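Cellulase (Clostridium cellulovorans, PDB 6UI3) probably hydrolyses internal beta-1,4 linkages of cellulose and related plant polysaccharides, this chain being the TIM-barrel GH5 catalytic domain of a longer secreted enzyme. Local coordinates at residues 91-94 with 95-98; 78-82 with 83-87. All blocks are in the same frame, centred on the assembly; numbering follows the deposited sequence.

Contact 1 of 2, residues 91-94 with 95-98; sequences VVNY and ALAN. With EDO (1,2-ethanediol), chain B.
Leu96 N and Ala97 N bond back to Val92 O and Asn93 O, each at 2.9 Å, so that the i to i+4 pattern of helix 82-96 runs as far as Ala97 N. The first lies in the carbonyl plane of Val92 with an N-H...O angle of 163°, while Ala97 N comes in tilted from the plane of the Asn93 carbonyl. The next acceptor changes its donor: Tyr94 O takes the side-chain amide of Asn98, with ND2 3.0 Å away and almost in line with the C=O bond. Asn98 N bonds instead to Ala95 O, a shorter-range (i to i+3) bond also of 3.0 Å. A 1,2-ethanediol, probably from the crystallisation liquor, gives Ala97 O a weak hydrogen bond from O2 at 3.3 Å.

Val92 and Leu96 run side by side, CG1 of the valine meeting CD1 of the leucine at 3.6 Å. Val92 CG1 stands anti to its backbone N (chi1 165°), setting that methyl beside the leucine branch. Branched at CB, the valine packs as well on Ile65, Ala102 and Val104 of two barrel strands, whereas Leu96 lies against Tyr5 and Tyr141; small Ala95 fits between strand 101-105 and Phe52.

Asn98 ND2 has a second acceptor in Asp53 OD1, and Asn98 O receives Lys56 NZ. Asparagine thus serves a helix end well: its amide satisfies a late carbonyl and, with Lys56, ties the turn to helix 49-58.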
loop_
_atom_site.group_PDB
_atom_site.type_symbol
_atom_site.label_atom_id
_atom_site.label_comp_id
_atom_site.label_asym_id
_atom_site.label_seq_id
_atom_site.Cartn_x
_atom_site.Cartn_y
_atom_site.Cartn_z
ATOM N N VAL A 91 -3.109 -15.833 2.720
ATOM C CA VAL A 91 -2.535 -15.016 1.649
ATOM C C VAL A 91 -1.225 -14.367 2.087
ATOM O O VAL A 91 -0.255 -14.343 1.319
ATOM C CB VAL A 91 -3.578 -14.001 1.146
ATOM C CG1 VAL A 91 -2.962 -13.071 0.116
ATOM C CG2 VAL A 91 -4.788 -14.712 0.564
ATOM N N VAL A 92 -1.154 -13.860 3.324
ATOM C CA VAL A 92 0.115 -13.372 3.866
ATOM C C VAL A 92 1.190 -14.432 3.682
ATOM O O VAL A 92 2.317 -14.141 3.259
ATOM C CB VAL A 92 -0.037 -12.976 5.347
ATOM C CG1 VAL A 92 1.316 -12.824 6.039
ATOM C CG2 VAL A 92 -0.824 -11.673 5.460
ATOM N N ASN A 93 0.852 -15.681 4.008
ATOM C CA ASN A 93 1.832 -16.755 3.938
ATOM C C ASN A 93 2.205 -17.152 2.519
ATOM O O ASN A 93 3.278 -17.729 2.336
ATOM C CB ASN A 93 1.362 -17.917 4.799
ATOM C CG ASN A 93 1.674 -17.688 6.259
ATOM O OD1 ASN A 93 2.819 -17.430 6.612
ATOM N ND2 ASN A 93 0.680 -17.782 7.107
ATOM N N TYR A 94 1.385 -16.852 1.509
ATOM C CA TYR A 94 1.853 -17.038 0.140
ATOM C C TYR A 94 3.086 -16.176 -0.117
ATOM O O TYR A 94 4.007 -16.581 -0.839
ATOM C CB TYR A 94 0.776 -16.659 -0.876
ATOM C CG TYR A 94 -0.501 -17.478 -0.890
ATOM C CD1 TYR A 94 -0.557 -18.767 -0.383
ATOM C CD2 TYR A 94 -1.664 -16.945 -1.446
ATOM C CE1 TYR A 94 -1.752 -19.502 -0.416
ATOM C CE2 TYR A 94 -2.850 -17.662 -1.480
ATOM C CZ TYR A 94 -2.889 -18.930 -0.962
ATOM O OH TYR A 94 -4.068 -19.657 -0.993
ATOM N N ALA A 95 3.103 -14.965 0.455
ATOM C CA ALA A 95 4.248 -14.072 0.326
ATOM C C ALA A 95 5.385 -14.503 1.238
ATOM O O ALA A 95 6.529 -14.630 0.798
ATOM C CB ALA A 95 3.837 -12.639 0.661
ATOM N N LEU A 96 5.087 -14.749 2.510
ATOM C CA LEU A 96 6.161 -15.042 3.445
ATOM C C LEU A 96 6.860 -16.358 3.110
ATOM O O LEU A 96 8.065 -16.489 3.353
ATOM C CB LEU A 96 5.642 -15.078 4.881
ATOM C CG LEU A 96 5.058 -13.788 5.450
ATOM C CD1 LEU A 96 4.606 -13.980 6.889
ATOM C CD2 LEU A 96 6.052 -12.633 5.343
ATOM N N ALA A 97 6.133 -17.344 2.559
ATOM C CA ALA A 97 6.752 -18.612 2.176
ATOM C C ALA A 97 7.733 -18.428 1.028
ATOM O O ALA A 97 8.604 -19.282 0.827
ATOM C CB ALA A 97 5.685 -19.644 1.798
ATOM N N ASN A 98 7.601 -17.340 0.267
ATOM C CA ASN A 98 8.537 -16.950 -0.774
ATOM C C ASN A 98 9.583 -15.949 -0.275
ATOM O O ASN A 98 10.284 -15.351 -1.091
ATOM C CB ASN A 98 7.759 -16.370 -1.960
ATOM C CG ASN A 98 7.219 -17.444 -2.884
ATOM O OD1 ASN A 98 7.999 -18.115 -3.548
ATOM N ND2 ASN A 98 5.906 -17.607 -2.944
HETATM C C1 EDO B . 12.170 -18.566 -2.528
HETATM O O1 EDO B . 10.801 -18.485 -2.953
HETATM C C2 EDO B . 12.356 -17.995 -1.121
HETATM O O2 EDO B . 11.694 -18.811 -0.145
#

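Contact 2 of 2, residues 78-82 with 83-87; sequences YTIDP and AYMAR
Asp81 OD1 accepts from Ala83 N at 2.9 Å, making Asp81 the N-cap of helix 82-96. The donor reaches the oxygen from above the carboxylate plane, and chi1 of -173°, which lays CG beside the residue's own carbonyl carbon, swings the carboxylate over the first turn. OD1 also lies 3.5 Å from Ala83 CB, on the same face of the carboxylate as the donor N.

The main chain of Asp81 works too: its O receives Met85 N at 3.1 Å in a nearly straight bond (171°), with a weak second bond from Tyr84 N. Pro82 O takes Ala86 N at 2.9 Å. Proline suits the first helical turn, since it has no N-H to offer and its ring holds phi near the helical value.

Next to the cap, Ile80 and Met85 cross at about a right angle, Ile80 CD1 meeting Met85 CE at 3.9 Å. The methionine chain, bent at chi2 and chi3, brings its methyl back to the isoleucine. Trp69 adjoins Ile80, and His137 of helix 120-137 adjoins Met85. Gln133 OE1 holds Ile80 N, while Tyr84 OH reaches Arg68 O.

An aspartate here supplies both an acceptor for a first-turn N-H and a negative charge that probably interacts favourably with the helix dipole.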
loop_
_atom_site.group_PDB
_atom_site.type_symbol
_atom_site.label_atom_id
_atom_site.label_comp_id
_atom_site.label_asym_id
_atom_site.label_seq_id
_atom_site.Cartn_x
_atom_site.Cartn_y
_atom_site.Cartn_z
ATOM N N TYR A 78 -17.415 -5.153 16.115
ATOM C CA TYR A 78 -16.300 -5.234 15.188
ATOM C C TYR A 78 -15.466 -6.502 15.359
ATOM O O TYR A 78 -14.304 -6.521 14.964
ATOM C CB TYR A 78 -15.397 -3.995 15.242
ATOM C CG TYR A 78 -16.131 -2.679 15.369
ATOM C CD1 TYR A 78 -17.025 -2.241 14.397
ATOM C CD2 TYR A 78 -15.882 -1.851 16.438
ATOM C CE1 TYR A 78 -17.664 -1.007 14.513
ATOM C CE2 TYR A 78 -16.526 -0.624 16.567
ATOM C CZ TYR A 78 -17.407 -0.215 15.600
ATOM O OH TYR A 78 -18.027 1.014 15.724
ATOM N N THR A 79 -16.033 -7.574 15.907
ATOM C CA THR A 79 -15.288 -8.828 16.009
ATOM C C THR A 79 -15.169 -9.458 14.629
ATOM O O THR A 79 -16.177 -9.712 13.971
ATOM C CB THR A 79 -15.985 -9.789 16.963
ATOM O OG1 THR A 79 -16.097 -9.202 18.258
ATOM C CG2 THR A 79 -15.204 -11.108 17.072
ATOM N N ILE A 80 -13.948 -9.742 14.202
ATOM C CA ILE A 80 -13.695 -10.287 12.875
ATOM C C ILE A 80 -13.908 -11.798 12.880
ATOM O O ILE A 80 -13.415 -12.510 13.758
ATOM C CB ILE A 80 -12.270 -9.918 12.428
ATOM C CG1 ILE A 80 -12.130 -8.390 12.307
ATOM C CG2 ILE A 80 -11.908 -10.625 11.129
ATOM C CD1 ILE A 80 -10.695 -7.879 12.350
ATOM N N ASP A 81 -14.610 -12.286 11.884
ATOM C CA ASP A 81 -14.804 -13.724 11.711
ATOM C C ASP A 81 -13.466 -14.438 11.651
ATOM O O ASP A 81 -12.654 -14.129 10.767
ATOM C CB ASP A 81 -15.553 -13.919 10.392
ATOM C CG ASP A 81 -15.980 -15.351 10.147
ATOM O OD1 ASP A 81 -15.447 -16.273 10.788
ATOM O OD2 ASP A 81 -16.843 -15.550 9.267
ATOM N N PRO A 82 -13.203 -15.414 12.523
ATOM C CA PRO A 82 -11.942 -16.174 12.427
ATOM C C PRO A 82 -11.679 -16.770 11.056
ATOM O O PRO A 82 -10.515 -16.912 10.663
ATOM C CB PRO A 82 -12.095 -17.242 13.522
ATOM C CG PRO A 82 -12.961 -16.538 14.571
ATOM C CD PRO A 82 -13.972 -15.785 13.728
ATOM N N ALA A 83 -12.721 -17.150 10.321
ATOM C CA ALA A 83 -12.507 -17.717 8.995
ATOM C C ALA A 83 -11.958 -16.683 8.021
ATOM O O ALA A 83 -11.156 -17.013 7.144
ATOM C CB ALA A 83 -13.818 -18.283 8.455
ATOM N N TYR A 84 -12.358 -15.425 8.169
ATOM C CA TYR A 84 -11.845 -14.376 7.296
ATOM C C TYR A 84 -10.423 -13.994 7.688
ATOM O O TYR A 84 -9.553 -13.841 6.820
ATOM C CB TYR A 84 -12.753 -13.150 7.347
ATOM C CG TYR A 84 -12.446 -12.124 6.285
ATOM C CD1 TYR A 84 -12.678 -12.413 4.949
ATOM C CD2 TYR A 84 -11.940 -10.867 6.610
ATOM C CE1 TYR A 84 -12.424 -11.477 3.947
ATOM C CE2 TYR A 84 -11.688 -9.925 5.620
ATOM C CZ TYR A 84 -11.942 -10.241 4.299
ATOM O OH TYR A 84 -11.700 -9.338 3.286
ATOM N N MET A 85 -10.174 -13.848 8.991
ATOM C CA MET A 85 -8.811 -13.637 9.471
ATOM C C MET A 85 -7.889 -14.731 8.951
ATOM O O MET A 85 -6.755 -14.456 8.542
ATOM C CB MET A 85 -8.801 -13.591 11.000
ATOM C CG MET A 85 -7.456 -13.228 11.604
ATOM S SD MET A 85 -6.980 -11.496 11.404
ATOM C CE MET A 85 -8.023 -10.714 12.638
ATOM N N ALA A 86 -8.372 -15.984 8.946
ATOM C CA ALA A 86 -7.558 -17.105 8.483
ATOM C C ALA A 86 -7.248 -16.988 6.998
ATOM O O ALA A 86 -6.153 -17.349 6.564
ATOM C CB ALA A 86 -8.258 -18.431 8.793
ATOM N N ARG A 87 -8.198 -16.502 6.198
ATOM C CA ARG A 87 -7.920 -16.319 4.776
ATOM C C ARG A 87 -6.848 -15.260 4.562
ATOM O O ARG A 87 -5.934 -15.439 3.751
ATOM C CB ARG A 87 -9.197 -15.964 4.013
ATOM C CG ARG A 87 -8.996 -15.767 2.514
ATOM C CD ARG A 87 -8.445 -17.019 1.833
ATOM N NE ARG A 87 -8.078 -16.732 0.452
ATOM C CZ ARG A 87 -7.164 -17.398 -0.245
ATOM N NH1 ARG A 87 -6.525 -18.443 0.273
ATOM N NH2 ARG A 87 -6.877 -16.984 -1.476
#

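Contacts 1 and 2 sit at the two ends of helix 82-96, their centres about 18 Å apart, in the crossover from barrel strand 62-65 to strand 101-105. Contact 2 starts the helix on the outer part of the fold, where exposed Pro82 and Ala83 stand beside buried Ile80 and Met85; contact 1 lies closer to the chain centre, with Val92 and Ala95 against the strands. Each end uses a side chain to complete backbone bonding, a carboxylate acceptor at the start and an amide donor at the finish, matching the opposite needs of the two termini. Between them, Arg87 NH1 meets Tyr94 OH at 3.0 Å, a probable hydrogen bond.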